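Long-range contact in putative mandelate racemase (Zymomonas mobilis, PDB 2OX4), which binds magnesium and probably acts as a lyase (dehydratase) of the mandelate racemase branch of the enolase superfamily: residues C[134-146]-C[166-178]. Residues are numbered along the deposited sequence; the frame is centred on the assembly and turned at random.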
loop_
_atom_site.group_PDB
_atom_site.type_symbol
_atom_site.label_atom_id
_atom_site.label_comp_id
_atom_site.label_asym_id
_atom_site.label_seq_id
_atom_site.Cartn_x
_atom_site.Cartn_y
_atom_site.Cartn_z
ATOM N N GLN C 134 5.563 30.329 -29.150
ATOM C CA GLN C 134 5.819 29.630 -30.411
ATOM C C GLN C 134 4.835 29.992 -31.541
ATOM O O GLN C 134 5.076 29.648 -32.699
ATOM C CB GLN C 134 5.899 28.110 -30.181
ATOM C CG GLN C 134 4.557 27.415 -30.007
ATOM C CD GLN C 134 3.975 27.524 -28.601
ATOM O OE1 GLN C 134 4.586 28.095 -27.695
ATOM N NE2 GLN C 134 2.777 26.963 -28.418
ATOM N N PHE C 135 3.743 30.686 -31.208
ATOM C CA PHE C 135 2.772 31.156 -32.205
ATOM C C PHE C 135 2.899 32.658 -32.489
ATOM O O PHE C 135 2.072 33.238 -33.205
ATOM C CB PHE C 135 1.338 30.847 -31.769
ATOM C CG PHE C 135 1.023 29.381 -31.725
ATOM C CD1 PHE C 135 1.379 28.549 -32.779
ATOM C CD2 PHE C 135 0.372 28.831 -30.625
ATOM C CE1 PHE C 135 1.088 27.191 -32.740
ATOM C CE2 PHE C 135 0.080 27.475 -30.576
ATOM C CZ PHE C 135 0.442 26.654 -31.636
ATOM N N GLY C 136 3.927 33.275 -31.917
ATOM C CA GLY C 136 4.132 34.714 -32.032
ATOM C C GLY C 136 3.494 35.506 -30.902
ATOM O O GLY C 136 2.333 35.272 -30.532
ATOM N N TRP C 137 4.258 36.447 -30.357
ATOM C CA TRP C 137 3.713 37.482 -29.485
ATOM C C TRP C 137 3.582 38.809 -30.255
ATOM O O TRP C 137 4.373 39.723 -30.046
ATOM C CB TRP C 137 4.619 37.643 -28.255
ATOM C CG TRP C 137 3.936 38.358 -27.123
ATOM C CD1 TRP C 137 4.154 39.638 -26.713
ATOM C CD2 TRP C 137 2.911 37.829 -26.268
ATOM N NE1 TRP C 137 3.331 39.944 -25.658
ATOM C CE2 TRP C 137 2.554 38.852 -25.365
ATOM C CE3 TRP C 137 2.259 36.589 -26.180
ATOM C CZ2 TRP C 137 1.580 38.676 -24.380
ATOM C CZ3 TRP C 137 1.288 36.417 -25.201
ATOM C CH2 TRP C 137 0.958 37.456 -24.315
ATOM N N GLY C 138 2.574 38.941 -31.119
ATOM C CA GLY C 138 1.188 39.069 -30.697
ATOM C C GLY C 138 0.107 38.905 -31.755
ATOM O O GLY C 138 -0.644 37.931 -31.718
ATOM N N LYS C 139 -0.002 39.856 -32.681
ATOM C CA LYS C 139 -1.258 40.018 -33.433
ATOM C C LYS C 139 -1.339 39.405 -34.838
ATOM O O LYS C 139 -2.413 39.387 -35.452
ATOM C CB LYS C 139 -1.770 41.460 -33.397
ATOM C CG LYS C 139 -1.297 42.363 -34.514
ATOM C CD LYS C 139 -2.118 43.643 -34.522
ATOM C CE LYS C 139 -1.846 44.488 -33.279
ATOM N NZ LYS C 139 -3.091 45.044 -32.680
ATOM N N GLU C 140 -0.219 38.888 -35.334
ATOM C CA GLU C 140 -0.264 37.825 -36.335
ATOM C C GLU C 140 0.176 36.482 -35.756
ATOM O O GLU C 140 1.298 36.332 -35.261
ATOM C CB GLU C 140 0.525 38.185 -37.603
ATOM C CG GLU C 140 1.884 38.828 -37.360
ATOM C CD GLU C 140 2.859 38.576 -38.497
ATOM O OE1 GLU C 140 2.962 39.442 -39.393
ATOM O OE2 GLU C 140 3.517 37.511 -38.497
ATOM N N ARG C 141 -0.733 35.514 -35.803
ATOM C CA ARG C 141 -0.433 34.151 -35.386
ATOM C C ARG C 141 0.363 33.437 -36.471
ATOM O O ARG C 141 -0.116 33.273 -37.604
ATOM C CB ARG C 141 -1.732 33.400 -35.093
ATOM C CG ARG C 141 -1.550 32.024 -34.487
ATOM C CD ARG C 141 -2.901 31.477 -34.086
ATOM N NE ARG C 141 -2.852 30.059 -33.753
ATOM C CZ ARG C 141 -3.070 29.565 -32.539
ATOM N NH1 ARG C 141 -3.350 30.377 -31.521
ATOM N NH2 ARG C 141 -3.007 28.253 -32.344
ATOM N N LYS C 142 1.584 33.034 -36.124
ATOM C CA LYS C 142 2.467 32.326 -37.045
ATOM C C LYS C 142 3.441 31.467 -36.263
ATOM O O LYS C 142 4.143 31.962 -35.378
ATOM C CB LYS C 142 3.239 33.306 -37.932
ATOM C CG LYS C 142 3.701 32.687 -39.247
ATOM C CD LYS C 142 4.698 33.577 -39.968
ATOM C CE LYS C 142 5.287 32.872 -41.182
ATOM N NZ LYS C 142 6.466 33.607 -41.721
ATOM N N SER C 143 3.482 30.178 -36.589
ATOM C CA SER C 143 4.332 29.237 -35.860
ATOM C C SER C 143 5.816 29.483 -36.113
ATOM O O SER C 143 6.220 29.811 -37.233
ATOM C CB SER C 143 3.950 27.787 -36.186
ATOM O OG SER C 143 3.947 27.561 -37.586
ATOM N N LYS C 144 6.624 29.332 -35.070
ATOM C CA LYS C 144 8.069 29.595 -35.152
ATOM C C LYS C 144 8.913 28.326 -35.238
ATOM O O LYS C 144 8.647 27.336 -34.553
ATOM C CB LYS C 144 8.562 30.433 -33.968
ATOM C CG LYS C 144 7.741 31.686 -33.663
ATOM C CD LYS C 144 7.839 32.713 -34.787
ATOM C CE LYS C 144 6.907 33.886 -34.531
ATOM N NZ LYS C 144 6.176 34.286 -35.764
ATOM N N GLY C 145 9.952 28.372 -36.064
ATOM C CA GLY C 145 10.836 27.225 -36.256
ATOM C C GLY C 145 12.264 27.457 -35.806
ATOM O O GLY C 145 12.884 26.577 -35.214
ATOM N N ARG C 146 12.812 28.632 -36.105
ATOM C CA ARG C 146 14.221 28.890 -35.813
ATOM C C ARG C 146 14.412 29.365 -34.380
ATOM O O ARG C 146 13.600 30.128 -33.851
ATOM C CB ARG C 146 14.817 29.930 -36.777
ATOM C CG ARG C 146 14.550 29.696 -38.274
ATOM C CD ARG C 146 14.970 28.309 -38.772
ATOM N NE ARG C 146 16.358 27.951 -38.467
ATOM C CZ ARG C 146 16.980 26.882 -38.966
ATOM N NH1 ARG C 146 16.346 26.065 -39.800
ATOM N NH2 ARG C 146 18.239 26.627 -38.635
ATOM N N LYS C 166 5.584 31.420 -21.413
ATOM C CA LYS C 166 5.403 29.989 -21.646
ATOM C C LYS C 166 5.553 29.631 -23.114
ATOM O O LYS C 166 5.044 30.324 -23.989
ATOM C CB LYS C 166 4.045 29.507 -21.133
ATOM C CG LYS C 166 3.834 27.983 -21.282
ATOM C CD LYS C 166 2.539 27.531 -20.597
ATOM C CE LYS C 166 1.332 27.604 -21.521
ATOM N NZ LYS C 166 0.093 27.303 -20.719
ATOM N N VAL C 167 6.237 28.525 -23.375
ATOM C CA VAL C 167 6.520 28.124 -24.744
ATOM C C VAL C 167 6.443 26.597 -24.877
ATOM O O VAL C 167 6.850 25.864 -23.963
ATOM C CB VAL C 167 7.889 28.679 -25.191
ATOM C CG1 VAL C 167 9.020 28.193 -24.278
ATOM C CG2 VAL C 167 8.155 28.383 -26.654
ATOM N N ASP C 168 5.869 26.147 -25.991
ATOM C CA ASP C 168 5.961 24.750 -26.428
ATOM C C ASP C 168 7.136 24.651 -27.391
ATOM O O ASP C 168 7.077 25.183 -28.507
ATOM C CB ASP C 168 4.658 24.328 -27.113
ATOM C CG ASP C 168 4.644 22.848 -27.526
ATOM O OD1 ASP C 168 5.715 22.199 -27.588
ATOM O OD2 ASP C 168 3.538 22.333 -27.786
ATOM N N VAL C 169 8.190 23.966 -26.954
ATOM C CA VAL C 169 9.439 23.888 -27.722
ATOM C C VAL C 169 9.608 22.585 -28.528
ATOM O O VAL C 169 10.571 22.452 -29.288
ATOM C CB VAL C 169 10.695 24.168 -26.849
ATOM C CG1 VAL C 169 10.637 25.573 -26.251
ATOM C CG2 VAL C 169 10.841 23.120 -25.733
ATOM N N LEU C 170 8.679 21.633 -28.358
ATOM C CA LEU C 170 8.769 20.334 -29.053
ATOM C C LEU C 170 7.832 20.205 -30.234
ATOM O O LEU C 170 8.080 19.386 -31.127
ATOM C CB LEU C 170 8.568 19.149 -28.075
ATOM C CG LEU C 170 9.597 18.993 -26.948
ATOM C CD1 LEU C 170 9.148 17.956 -25.895
ATOM C CD2 LEU C 170 10.988 18.657 -27.463
ATOM N N ALA C 171 6.765 21.009 -30.258
ATOM C CA ALA C 171 5.654 20.788 -31.180
ATOM C C ALA C 171 6.052 20.963 -32.649
ATOM O O ALA C 171 5.533 20.263 -33.527
ATOM C CB ALA C 171 4.496 21.696 -30.851
ATOM N N HIS C 172 6.952 21.909 -32.909
ATOM C CA HIS C 172 7.274 22.292 -34.287
ATOM C C HIS C 172 8.688 21.902 -34.648
ATOM O O HIS C 172 9.601 21.992 -33.825
ATOM C CB HIS C 172 7.063 23.795 -34.498
ATOM C CG HIS C 172 5.671 24.241 -34.196
ATOM N ND1 HIS C 172 5.291 24.691 -32.952
ATOM C CD2 HIS C 172 4.558 24.274 -34.966
ATOM C CE1 HIS C 172 4.006 24.998 -32.970
ATOM N NE2 HIS C 172 3.537 24.750 -34.180
ATOM N N ASP C 173 8.867 21.453 -35.893
ATOM C CA ASP C 173 10.213 21.291 -36.437
ATOM C C ASP C 173 10.867 22.645 -36.705
ATOM O O ASP C 173 10.246 23.688 -36.488
ATOM C CB ASP C 173 10.234 20.362 -37.671
ATOM C CG ASP C 173 9.530 20.949 -38.905
ATOM O OD1 ASP C 173 9.206 20.151 -39.816
ATOM O OD2 ASP C 173 9.298 22.179 -38.992
ATOM N N ARG C 174 12.104 22.624 -37.187
ATOM C CA ARG C 174 12.866 23.852 -37.415
ATOM C C ARG C 174 12.343 24.738 -38.569
ATOM O O ARG C 174 12.763 25.887 -38.704
ATOM C CB ARG C 174 14.348 23.527 -37.588
ATOM C CG ARG C 174 15.091 23.200 -36.293
ATOM C CD ARG C 174 16.582 23.349 -36.516
ATOM N NE ARG C 174 17.421 23.060 -35.350
ATOM C CZ ARG C 174 17.976 21.876 -35.100
ATOM N NH1 ARG C 174 17.755 20.856 -35.920
ATOM N NH2 ARG C 174 18.750 21.706 -34.031
ATOM N N ASN C 175 11.411 24.218 -39.370
ATOM C CA ASN C 175 10.633 25.045 -40.311
ATOM C C ASN C 175 9.300 25.539 -39.749
ATOM O O ASN C 175 8.512 26.165 -40.465
ATOM C CB ASN C 175 10.372 24.303 -41.633
ATOM C CG ASN C 175 11.631 23.722 -42.246
ATOM O OD1 ASN C 175 11.616 22.602 -42.755
ATOM N ND2 ASN C 175 12.726 24.477 -42.201
ATOM N N GLY C 176 9.039 25.242 -38.476
ATOM C CA GLY C 176 7.807 25.677 -37.825
ATOM C C GLY C 176 6.580 24.866 -38.194
ATOM O O GLY C 176 5.459 25.349 -38.055
ATOM N N SER C 177 6.782 23.627 -38.650
ATOM C CA SER C 177 5.687 22.738 -39.043
ATOM C C SER C 177 5.473 21.611 -38.024
ATOM O O SER C 177 6.443 21.085 -37.477
ATOM C CB SER C 177 5.977 22.139 -40.420
ATOM O OG SER C 177 4.909 21.328 -40.868
ATOM N N ARG C 178 4.209 21.242 -37.812
ATOM C CA ARG C 178 3.819 20.094 -36.985
ATOM C C ARG C 178 3.930 18.799 -37.790
ATOM O O ARG C 178 3.931 17.700 -37.220
ATOM C CB ARG C 178 2.365 20.252 -36.515
ATOM C CG ARG C 178 2.156 21.106 -35.261
ATOM C CD ARG C 178 1.646 20.250 -34.099
ATOM N NE ARG C 178 2.751 19.516 -33.491
ATOM C CZ ARG C 178 2.709 18.259 -33.066
ATOM N NH1 ARG C 178 3.798 17.729 -32.547
ATOM N NH2 ARG C 178 1.598 17.525 -33.156
HETATM O O HOH W 1 2.385 24.312 -29.820
#
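The imidazole of His172 has CB of Ser143 over one face, 4.0 Å from the ring centroid, while CE1 of Phe135 lies near the plane of the imidazole at its edge, 3.7 Å from CE1 of His172. One face of Phe135 carries NH2 of Arg141, the opposite face CG of Gln134. These groups join two loops at the ends of neighbouring parallel strands, 126-131 and 164-167, in the TIM-like barrel of the enolase superfamily. CG of Gln134 sits between the backbone N and the carbonyl carbon (chi1 78°), and the chain bends at chi2, which brings OE1 to N of Asp168; that bond is 2.9 Å long and nearly straight at the hydrogen (173°), although the donor stands above the carbonyl plane. NE2 of Gln134 bonds Gln132 and, weakly, a water that also donates to OD2 of Asp168, itself bonded to His217. With alanine at Gln134, N of Asp168 would probably lose its acceptor and the ring face of Phe135 now under CG would probably lose that cover. Two residues before Asp168, Lys166 reaches the metal site through a salt bridge to the magnesium ligand Glu241. Farther along, Gly145 and Gly176 pass with CA atoms 3.7 Å apart; a side chain on Gly145 would clash with O of Arg174. Beside them, OG of Ser143 donates to O of Gly176 at 2.7 Å, in the carbonyl plane.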